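Local coordinates for protein aminomethyltransferase (PDB 3GIR) that belongs to the glycine cleavage T-protein family, pairing an aminomethyltransferase folate-binding domain with a C-terminal barrel domain, at residues A183-D188 with S241-V246; A76-I81 with L175-P180; W208-S213 with F221-P226. All coordinates share one frame; numbering follows the deposited sequence.

Contact 1: residues A183-D188 with S241-V246. With NA (sodium ion), chain B.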
loop_
_atom_site.group_PDB
_atom_site.type_symbol
_atom_site.label_atom_id
_atom_site.label_comp_id
_atom_site.label_asym_id
_atom_site.label_seq_id
_atom_site.Cartn_x
_atom_site.Cartn_y
_atom_site.Cartn_z
ATOM N N ALA A 183 -0.482 14.519 13.092
ATOM C CA ALA A 183 0.757 15.072 13.642
ATOM C C ALA A 183 0.534 15.724 14.986
ATOM O O ALA A 183 1.324 15.516 15.896
ATOM C CB ALA A 183 1.420 16.049 12.634
ATOM N N ALA A 184 -0.573 16.423 15.130
ATOM C CA ALA A 184 -0.894 17.058 16.392
ATOM C C ALA A 184 -1.229 16.025 17.470
ATOM O O ALA A 184 -0.743 16.096 18.602
ATOM C CB ALA A 184 -2.010 18.101 16.199
ATOM N N VAL A 185 -1.981 14.973 17.083
ATOM C CA VAL A 185 -2.300 13.873 17.986
ATOM C C VAL A 185 -0.997 13.209 18.470
ATOM O O VAL A 185 -0.859 12.922 19.674
ATOM C CB VAL A 185 -3.262 12.843 17.312
ATOM C CG1 VAL A 185 -3.384 11.574 18.133
ATOM C CG2 VAL A 185 -4.591 13.466 17.031
ATOM N N LEU A 186 -0.092 12.925 17.531
ATOM C CA LEU A 186 1.164 12.296 17.835
ATOM C C LEU A 186 1.924 13.123 18.870
ATOM O O LEU A 186 2.355 12.602 19.884
ATOM C CB LEU A 186 2.016 12.103 16.594
ATOM C CG LEU A 186 3.204 11.218 16.652
ATOM C CD1 LEU A 186 2.787 9.753 16.729
ATOM C CD2 LEU A 186 4.145 11.482 15.572
ATOM N N ALA A 187 2.082 14.396 18.586
ATOM C CA ALA A 187 2.769 15.347 19.547
ATOM C C ALA A 187 2.093 15.349 20.917
ATOM O O ALA A 187 2.746 15.238 21.931
ATOM C CB ALA A 187 2.817 16.757 18.972
ATOM N N ASP A 188 0.778 15.438 20.954
ATOM C CA ASP A 188 0.076 15.518 22.243
ATOM C C ASP A 188 0.109 14.203 23.018
ATOM O O ASP A 188 -0.109 14.174 24.233
ATOM C CB ASP A 188 -1.376 15.980 22.046
ATOM C CG ASP A 188 -1.512 17.442 21.589
ATOM O OD1 ASP A 188 -0.529 18.219 21.542
ATOM O OD2 ASP A 188 -2.648 17.809 21.181
ATOM N N SER A 241 -9.692 12.943 21.461
ATOM C CA SER A 241 -11.025 13.138 20.893
ATOM C C SER A 241 -11.003 13.307 19.347
ATOM O O SER A 241 -12.039 13.205 18.712
ATOM C CB SER A 241 -11.707 14.347 21.577
ATOM O OG SER A 241 -10.972 15.505 21.186
ATOM N N ARG A 242 -9.832 13.518 18.772
ATOM C CA ARG A 242 -9.674 13.657 17.312
ATOM C C ARG A 242 -9.557 12.267 16.606
ATOM O O ARG A 242 -9.604 12.268 15.378
ATOM C CB ARG A 242 -8.507 14.515 16.942
ATOM C CG ARG A 242 -8.664 15.954 17.497
ATOM C CD ARG A 242 -7.417 16.698 17.468
ATOM N NE ARG A 242 -6.477 16.224 18.477
ATOM C CZ ARG A 242 -5.394 16.908 18.867
ATOM N NH1 ARG A 242 -5.034 18.076 18.287
ATOM N NH2 ARG A 242 -4.651 16.398 19.804
ATOM N N VAL A 243 -9.410 11.193 17.397
ATOM C CA VAL A 243 -9.042 9.872 16.852
ATOM C C VAL A 243 -10.223 8.901 16.946
ATOM O O VAL A 243 -10.867 8.763 17.985
ATOM C CB VAL A 243 -7.861 9.286 17.626
ATOM C CG1 VAL A 243 -7.405 7.935 17.113
ATOM C CG2 VAL A 243 -6.634 10.223 17.509
ATOM N N GLU A 244 -10.467 8.222 15.819
ATOM C CA GLU A 244 -11.364 7.071 15.802
ATOM C C GLU A 244 -10.703 5.932 15.093
ATOM O O GLU A 244 -9.909 6.146 14.181
ATOM C CB GLU A 244 -12.665 7.405 15.091
ATOM C CG GLU A 244 -13.457 8.601 15.684
ATOM C CD GLU A 244 -14.126 8.300 17.044
ATOM O OE1 GLU A 244 -14.164 7.155 17.510
ATOM O OE2 GLU A 244 -14.630 9.248 17.701
ATOM N N TRP A 245 -11.099 4.715 15.421
ATOM C CA TRP A 245 -10.725 3.546 14.624
ATOM C C TRP A 245 -11.411 3.582 13.234
ATOM O O TRP A 245 -12.576 4.025 13.101
ATOM C CB TRP A 245 -11.245 2.283 15.255
ATOM C CG TRP A 245 -10.526 1.710 16.429
ATOM C CD1 TRP A 245 -11.103 1.517 17.664
ATOM C CD2 TRP A 245 -9.196 1.192 16.514
ATOM N NE1 TRP A 245 -10.219 0.928 18.500
ATOM C CE2 TRP A 245 -9.030 0.703 17.832
ATOM C CE3 TRP A 245 -8.134 1.094 15.636
ATOM C CZ2 TRP A 245 -7.846 0.096 18.270
ATOM C CZ3 TRP A 245 -6.963 0.536 16.068
ATOM C CH2 TRP A 245 -6.817 0.033 17.397
ATOM N N VAL A 246 -10.611 3.217 12.214
ATOM C CA VAL A 246 -11.073 3.134 10.845
ATOM C C VAL A 246 -10.887 1.667 10.389
ATOM O O VAL A 246 -9.811 1.089 10.551
ATOM C CB VAL A 246 -10.329 4.136 10.008
ATOM C CG1 VAL A 246 -10.833 4.086 8.556
ATOM C CG2 VAL A 246 -10.571 5.510 10.589
HETATM NA NA NA B . -11.083 9.205 20.299
HETATM O O HOH W 1 -3.044 19.964 19.305
HETATM O O HOH W 2 -13.025 10.574 19.586
HETATM O O HOH W 3 -12.745 7.504 20.347
HETATM O O HOH W 4 -11.877 9.882 22.577
#

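Contact 2: residues A76-I81 with L175-P180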
loop_
_atom_site.group_PDB
_atom_site.type_symbol
_atom_site.label_atom_id
_atom_site.label_comp_id
_atom_site.label_asym_id
_atom_site.label_seq_id
_atom_site.Cartn_x
_atom_site.Cartn_y
_atom_site.Cartn_z
ATOM N N ALA A 76 -8.234 12.523 12.502
ATOM C CA ALA A 76 -7.164 11.529 12.552
ATOM C C ALA A 76 -7.819 10.149 12.709
ATOM O O ALA A 76 -8.654 9.925 13.587
ATOM C CB ALA A 76 -6.231 11.806 13.719
ATOM N N GLY A 77 -7.496 9.248 11.789
ATOM C CA GLY A 77 -7.993 7.888 11.829
ATOM C C GLY A 77 -6.885 6.957 12.268
ATOM O O GLY A 77 -5.739 7.109 11.888
ATOM N N LEU A 78 -7.247 6.011 13.103
ATOM C CA LEU A 78 -6.338 4.992 13.622
ATOM C C LEU A 78 -6.715 3.657 12.963
ATOM O O LEU A 78 -7.862 3.196 13.004
ATOM C CB LEU A 78 -6.472 4.855 15.159
ATOM C CG LEU A 78 -5.423 3.942 15.819
ATOM C CD1 LEU A 78 -3.957 4.477 15.659
ATOM C CD2 LEU A 78 -5.834 3.756 17.354
ATOM N N PHE A 79 -5.731 3.029 12.345
ATOM C CA PHE A 79 -5.892 1.792 11.604
ATOM C C PHE A 79 -4.983 0.731 12.207
ATOM O O PHE A 79 -3.781 0.937 12.334
ATOM C CB PHE A 79 -5.488 1.946 10.124
ATOM C CG PHE A 79 -6.178 3.043 9.358
ATOM C CD1 PHE A 79 -7.066 2.741 8.336
ATOM C CD2 PHE A 79 -5.885 4.378 9.625
ATOM C CE1 PHE A 79 -7.681 3.761 7.607
ATOM C CE2 PHE A 79 -6.544 5.365 8.919
ATOM C CZ PHE A 79 -7.442 5.045 7.931
ATOM N N ASP A 80 -5.568 -0.422 12.556
ATOM C CA ASP A 80 -4.770 -1.537 12.965
ATOM C C ASP A 80 -4.367 -2.321 11.722
ATOM O O ASP A 80 -5.185 -3.004 11.077
ATOM C CB ASP A 80 -5.534 -2.455 13.948
ATOM C CG ASP A 80 -4.648 -3.528 14.516
ATOM O OD1 ASP A 80 -3.498 -3.721 14.016
ATOM O OD2 ASP A 80 -5.117 -4.250 15.449
ATOM N N ILE A 81 -3.080 -2.233 11.366
ATOM C CA ILE A 81 -2.512 -2.854 10.201
ATOM C C ILE A 81 -1.445 -3.890 10.611
ATOM O O ILE A 81 -0.474 -4.140 9.912
ATOM C CB ILE A 81 -2.030 -1.807 9.138
ATOM C CG1 ILE A 81 -1.057 -0.856 9.745
ATOM C CG2 ILE A 81 -3.272 -1.062 8.574
ATOM C CD1 ILE A 81 -0.404 0.027 8.637
ATOM N N LEU A 175 0.378 0.137 13.614
ATOM C CA LEU A 175 -0.768 1.062 13.643
ATOM C C LEU A 175 -0.485 2.161 12.655
ATOM O O LEU A 175 0.607 2.650 12.621
ATOM C CB LEU A 175 -0.996 1.681 15.021
ATOM C CG LEU A 175 -1.171 0.698 16.164
ATOM C CD1 LEU A 175 -1.179 1.419 17.527
ATOM C CD2 LEU A 175 -2.458 -0.017 15.966
ATOM N N ALA A 176 -1.464 2.591 11.883
ATOM C CA ALA A 176 -1.358 3.799 11.098
ATOM C C ALA A 176 -2.235 4.870 11.729
ATOM O O ALA A 176 -3.330 4.624 12.120
ATOM C CB ALA A 176 -1.855 3.517 9.660
ATOM N N LEU A 177 -1.695 6.097 11.789
ATOM C CA LEU A 177 -2.418 7.265 12.366
ATOM C C LEU A 177 -2.367 8.283 11.246
ATOM O O LEU A 177 -1.314 8.829 10.922
ATOM C CB LEU A 177 -1.729 7.823 13.588
ATOM C CG LEU A 177 -2.407 9.031 14.210
ATOM C CD1 LEU A 177 -3.731 8.618 14.895
ATOM C CD2 LEU A 177 -1.432 9.613 15.259
ATOM N N GLN A 178 -3.510 8.590 10.635
ATOM C CA GLN A 178 -3.581 9.291 9.343
ATOM C C GLN A 178 -4.605 10.407 9.372
ATOM O O GLN A 178 -5.660 10.285 9.949
ATOM C CB GLN A 178 -3.984 8.344 8.220
ATOM C CG GLN A 178 -3.097 7.152 8.097
ATOM C CD GLN A 178 -1.791 7.472 7.365
ATOM O OE1 GLN A 178 -1.808 7.948 6.197
ATOM N NE2 GLN A 178 -0.653 7.068 7.983
ATOM N N GLY A 179 -4.283 11.530 8.705
ATOM C CA GLY A 179 -5.177 12.654 8.595
ATOM C C GLY A 179 -4.503 13.998 8.953
ATOM O O GLY A 179 -3.378 14.035 9.474
ATOM N N PRO A 180 -5.250 15.078 8.752
ATOM C CA PRO A 180 -4.685 16.390 9.026
ATOM C C PRO A 180 -4.403 16.691 10.444
ATOM O O PRO A 180 -3.565 17.593 10.685
ATOM C CB PRO A 180 -5.737 17.342 8.445
ATOM C CG PRO A 180 -7.017 16.532 8.512
ATOM C CD PRO A 180 -6.555 15.174 8.109
#

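Contact 3: residues W208-S213 with F221-P226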
loop_
_atom_site.group_PDB
_atom_site.type_symbol
_atom_site.label_atom_id
_atom_site.label_comp_id
_atom_site.label_asym_id
_atom_site.label_seq_id
_atom_site.Cartn_x
_atom_site.Cartn_y
_atom_site.Cartn_z
ATOM N N TRP A 208 11.045 -0.126 18.354
ATOM C CA TRP A 208 9.959 0.692 17.838
ATOM C C TRP A 208 10.449 1.239 16.485
ATOM O O TRP A 208 11.635 1.458 16.286
ATOM C CB TRP A 208 9.653 1.904 18.737
ATOM C CG TRP A 208 8.862 1.642 19.945
ATOM C CD1 TRP A 208 9.155 0.789 20.914
ATOM C CD2 TRP A 208 7.717 2.393 20.376
ATOM N NE1 TRP A 208 8.202 0.861 21.909
ATOM C CE2 TRP A 208 7.299 1.825 21.590
ATOM C CE3 TRP A 208 6.935 3.378 19.785
ATOM C CZ2 TRP A 208 6.185 2.305 22.280
ATOM C CZ3 TRP A 208 5.825 3.853 20.468
ATOM C CH2 TRP A 208 5.475 3.299 21.699
ATOM N N PHE A 209 9.525 1.458 15.545
ATOM C CA PHE A 209 9.868 2.029 14.224
ATOM C C PHE A 209 8.753 2.965 13.842
ATOM O O PHE A 209 7.602 2.530 13.820
ATOM C CB PHE A 209 10.050 0.849 13.239
ATOM C CG PHE A 209 10.241 1.209 11.801
ATOM C CD1 PHE A 209 11.199 2.086 11.397
ATOM C CD2 PHE A 209 9.433 0.617 10.826
ATOM C CE1 PHE A 209 11.383 2.401 10.027
ATOM C CE2 PHE A 209 9.634 0.882 9.475
ATOM C CZ PHE A 209 10.590 1.832 9.088
ATOM N N ILE A 210 9.031 4.260 13.589
ATOM C CA ILE A 210 8.005 5.195 13.200
ATOM C C ILE A 210 8.389 5.788 11.873
ATOM O O ILE A 210 9.545 6.227 11.692
ATOM C CB ILE A 210 7.818 6.326 14.232
ATOM C CG1 ILE A 210 7.337 5.689 15.559
ATOM C CG2 ILE A 210 6.881 7.446 13.719
ATOM C CD1 ILE A 210 7.092 6.734 16.711
ATOM N N THR A 211 7.421 5.835 10.965
ATOM C CA THR A 211 7.596 6.444 9.646
ATOM C C THR A 211 6.501 7.487 9.402
ATOM O O THR A 211 5.395 7.377 9.949
ATOM C CB THR A 211 7.604 5.429 8.479
ATOM O OG1 THR A 211 6.316 4.755 8.447
ATOM C CG2 THR A 211 8.767 4.379 8.552
ATOM N N ARG A 212 6.832 8.528 8.639
ATOM C CA ARG A 212 5.849 9.501 8.202
ATOM C C ARG A 212 5.424 9.074 6.801
ATOM O O ARG A 212 6.027 9.406 5.792
ATOM C CB ARG A 212 6.406 10.935 8.258
ATOM C CG ARG A 212 5.345 11.974 8.053
ATOM C CD ARG A 212 5.794 13.408 8.427
ATOM N NE ARG A 212 4.719 14.248 8.758
ATOM C CZ ARG A 212 4.810 15.294 9.573
ATOM N NH1 ARG A 212 5.971 15.581 10.147
ATOM N NH2 ARG A 212 3.769 15.990 9.857
ATOM N N SER A 213 4.451 8.188 6.752
ATOM C CA SER A 213 4.006 7.580 5.498
ATOM C C SER A 213 2.586 7.022 5.761
ATOM O O SER A 213 2.065 7.149 6.880
ATOM C CB SER A 213 4.927 6.403 5.163
ATOM O OG SER A 213 4.777 5.317 6.112
ATOM N N PHE A 221 1.303 8.809 9.903
ATOM C CA PHE A 221 2.366 8.077 10.475
ATOM C C PHE A 221 2.027 6.613 10.516
ATOM O O PHE A 221 0.844 6.271 10.576
ATOM C CB PHE A 221 2.744 8.572 11.897
ATOM C CG PHE A 221 3.146 10.018 11.921
ATOM C CD1 PHE A 221 4.484 10.375 11.831
ATOM C CD2 PHE A 221 2.172 10.991 11.959
ATOM C CE1 PHE A 221 4.812 11.727 11.849
ATOM C CE2 PHE A 221 2.533 12.318 11.903
ATOM C CZ PHE A 221 3.816 12.640 11.856
ATOM N N GLU A 222 3.062 5.780 10.547
ATOM C CA GLU A 222 2.914 4.347 10.898
ATOM C C GLU A 222 3.842 4.085 12.079
ATOM O O GLU A 222 5.027 4.535 12.073
ATOM C CB GLU A 222 3.248 3.456 9.747
ATOM C CG GLU A 222 2.322 3.592 8.563
ATOM C CD GLU A 222 2.588 2.506 7.489
ATOM O OE1 GLU A 222 3.577 1.684 7.574
ATOM O OE2 GLU A 222 1.776 2.499 6.569
ATOM N N ILE A 223 3.333 3.345 13.047
ATOM C CA ILE A 223 4.084 3.025 14.272
ATOM C C ILE A 223 4.113 1.497 14.445
ATOM O O ILE A 223 3.061 0.888 14.540
ATOM C CB ILE A 223 3.466 3.677 15.504
ATOM C CG1 ILE A 223 3.240 5.176 15.311
ATOM C CG2 ILE A 223 4.298 3.355 16.803
ATOM C CD1 ILE A 223 2.298 5.864 16.419
ATOM N N ALA A 224 5.311 0.902 14.511
ATOM C CA ALA A 224 5.522 -0.508 14.702
ATOM C C ALA A 224 6.163 -0.669 16.064
ATOM O O ALA A 224 7.104 0.062 16.391
ATOM C CB ALA A 224 6.425 -1.128 13.598
ATOM N N LEU A 225 5.628 -1.559 16.859
ATOM C CA LEU A 225 6.153 -1.754 18.217
ATOM C C LEU A 225 5.901 -3.161 18.682
ATOM O O LEU A 225 5.101 -3.890 18.159
ATOM C CB LEU A 225 5.534 -0.729 19.201
ATOM C CG LEU A 225 4.094 -0.909 19.680
ATOM C CD1 LEU A 225 3.855 0.182 20.832
ATOM C CD2 LEU A 225 3.069 -0.741 18.540
ATOM N N PRO A 226 6.622 -3.579 19.751
ATOM C CA PRO A 226 6.392 -4.885 20.278
ATOM C C PRO A 226 4.947 -5.109 20.688
ATOM O O PRO A 226 4.259 -4.193 21.130
ATOM C CB PRO A 226 7.329 -4.923 21.521
ATOM C CG PRO A 226 8.349 -3.944 21.198
ATOM C CD PRO A 226 7.662 -2.846 20.490
HETATM O O HOH W 5 6.446 2.072 11.081
HETATM O O HOH W 6 6.254 2.041 8.437
HETATM O O HOH W 7 3.858 3.268 4.240
#

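Contact 1: residues A183-D188 with S241-V246
Ala-184, on helix 182-188, sets its methyl against the head of Arg-242, with CB 3.7 Å from NH1 of the arginine and coming in obliquely. Val-185 follows and uses both of its methyls. CG2 lies chiefly over one face of the Arg-242 guanidinium, 3.6 Å from its NE, the valine and arginine side chains running past one another in contrary senses. CG1, anti to the backbone N (chi1 169°), meets CG2 of Val-243 at 3.6 Å. Since Val-243 also rests on Leu-78, this apolar pair ties the helix to the edge of the sheet.

One helical turn beyond Ala-184, Asp-188 supplies the charge. Its OD2 takes a hydrogen bond from Arg-242 NH2 at 2.8 Å, with 162° at the hydrogen, as part of a salt bridge. OD2 sits close to the guanidinium plane, but is approached on its anti side and 27° out of the carboxylate plane. Water 1 spans the same two groups: it accepts from Arg-242 NH1 at 2.9 Å and donates to Asp-188 OD2.

NH2 has a second acid in Asp-240 OD1. Asp-240 O and Leu-238 O also join Val-243 O, 2.4 Å from the sodium ion, and three waters in the metal's shell. The bridge is thus one-pronged, closed into a ring by water, and the arginine probably offsets the charge of two carboxylates while Val-243 gives its carbonyl to the ion and one methyl, CG2, to the helix.

Contact 2: residues A76-I81 with L175-P180
Strands 76-80 and 173-178 are antiparallel neighbours inside the mixed sheet of the folate-binding domain, and Gly-77 with Gln-178 begins their ladder. Gly-77 N gives its hydrogen to Gln-178 O at 2.8 Å, and Gln-178 N returns the bond to Gly-77 O. Two residues along, Phe-79 and Ala-176 form the second hydrogen-bonded pair, with both N-to-O distances 2.9 Å. Between these pairs the non-hydrogen-bonded Leu-78 and Leu-177 stand opposite each other, and CA-H...O contacts such as Leu-78 CA to Ala-176 O, 3.4 Å, help close the seam.

On the face carrying Phe-79, Ala-176 and Gln-178, the phenyl ring presents its edge to Ala-176 O, its CD2 being 3.6 Å from that oxygen. Its CE2 lies 4.0 Å from CG of Gln-178, whose chain bends at chi2 (-79°) and leads the amide off the pairing partner; ring and amide planes are 76° apart. The amide is well occupied there: OE1 bonds Thr-216 OG1, while NE2 serves Ser-213 O and Phe-221 O. Helix 248-257 covers this face, where Arg-251 and Leu-254 touch Phe-79.

Strand 76-80 runs parallel to strand 243-245 on its other flank, and 173-178 has strand 220-225 on its own, so the pair is interior to the sheet. Across the opposite face Leu-78 CD1 packs 4.1 Å from Leu-175 CB, the two side chains crossing obliquely. Leu-177 CD1 joins Leu-78 CD1, and Leu-177, with Ala-76, also meets helix 182-188. Past the strand end, Ile-81 carries CG1 between its backbone N and carbonyl carbon (chi1 56°), which brings CD1 within 3.9 Å of Ala-176 CB.

Contact 3: residues W208-S213 with F221-P226
Trp-208 and Leu-225 extend alongside each other in the same direction, the leucine covering one face of the indole. Leu-225 CD1 stands 3.8 Å from the centroid of the six-membered ring and 26° off its normal, a CH-pi contact. Leu-225 CG, turned between the backbone N and carbonyl carbon (chi1 75°), helps place CD1 there. Pro-226 crosses the indole at about a right angle, and Ile-223 CG2 comes obliquely to Trp-208 CE3 at 4.0 Å.

At the other end Arg-212 and Phe-221 also run alongside each other. Phe-221 CZ sits over the centre of the guanidinium, 3.6 Å from Arg-212 CZ, although the two planes are 41° apart; the arginine is further held by a salt bridge to Asp-219. Between these pairs Ile-210 CG1 lies beside Ile-223 CG2, and Ile-223 also rests on Leu-186 of helix 182-188.

On the reverse side Thr-211 and Glu-222 cross, with OG1 3.6 Å from Glu-222 CB. Thr-211 OG1 is hydrogen-bonded to Ser-213 OG at 2.9 Å, and water 6 links OG1 to Glu-222 OE1, so the carboxylate is tied to the facing strand through water.

Phe-209 with Ala-224 and Thr-211 with Glu-222 are hydrogen-bonded pairs, four bonds of 2.9 Å from N to O, as expected of a regular antiparallel beta hairpin.

Contacts 2 and 3 pair strands of one mixed sheet; contact 1 sets a helix against its edge strand. Contacts 1 and 2, with centres about 8 Å apart, meet where strand 243-245 flanks strand 76-80: Val-246 N is 2.9 Å from Leu-78 O, a probable hydrogen bond. Contact 2 joins contact 3, about 11 Å away between centres, through Leu-177 O and Phe-221 N at 2.8 Å. Contacts 1 and 3 are about 14 Å apart, yet helix 182-188 bridges them, its Leu-186 resting on Phe-221 and Ile-223. Along the chain, contact 3 nests within the loop closed by contact 1. The sodium ion belongs to contact 1, with the Leu-78 side chain about 8 Å from it.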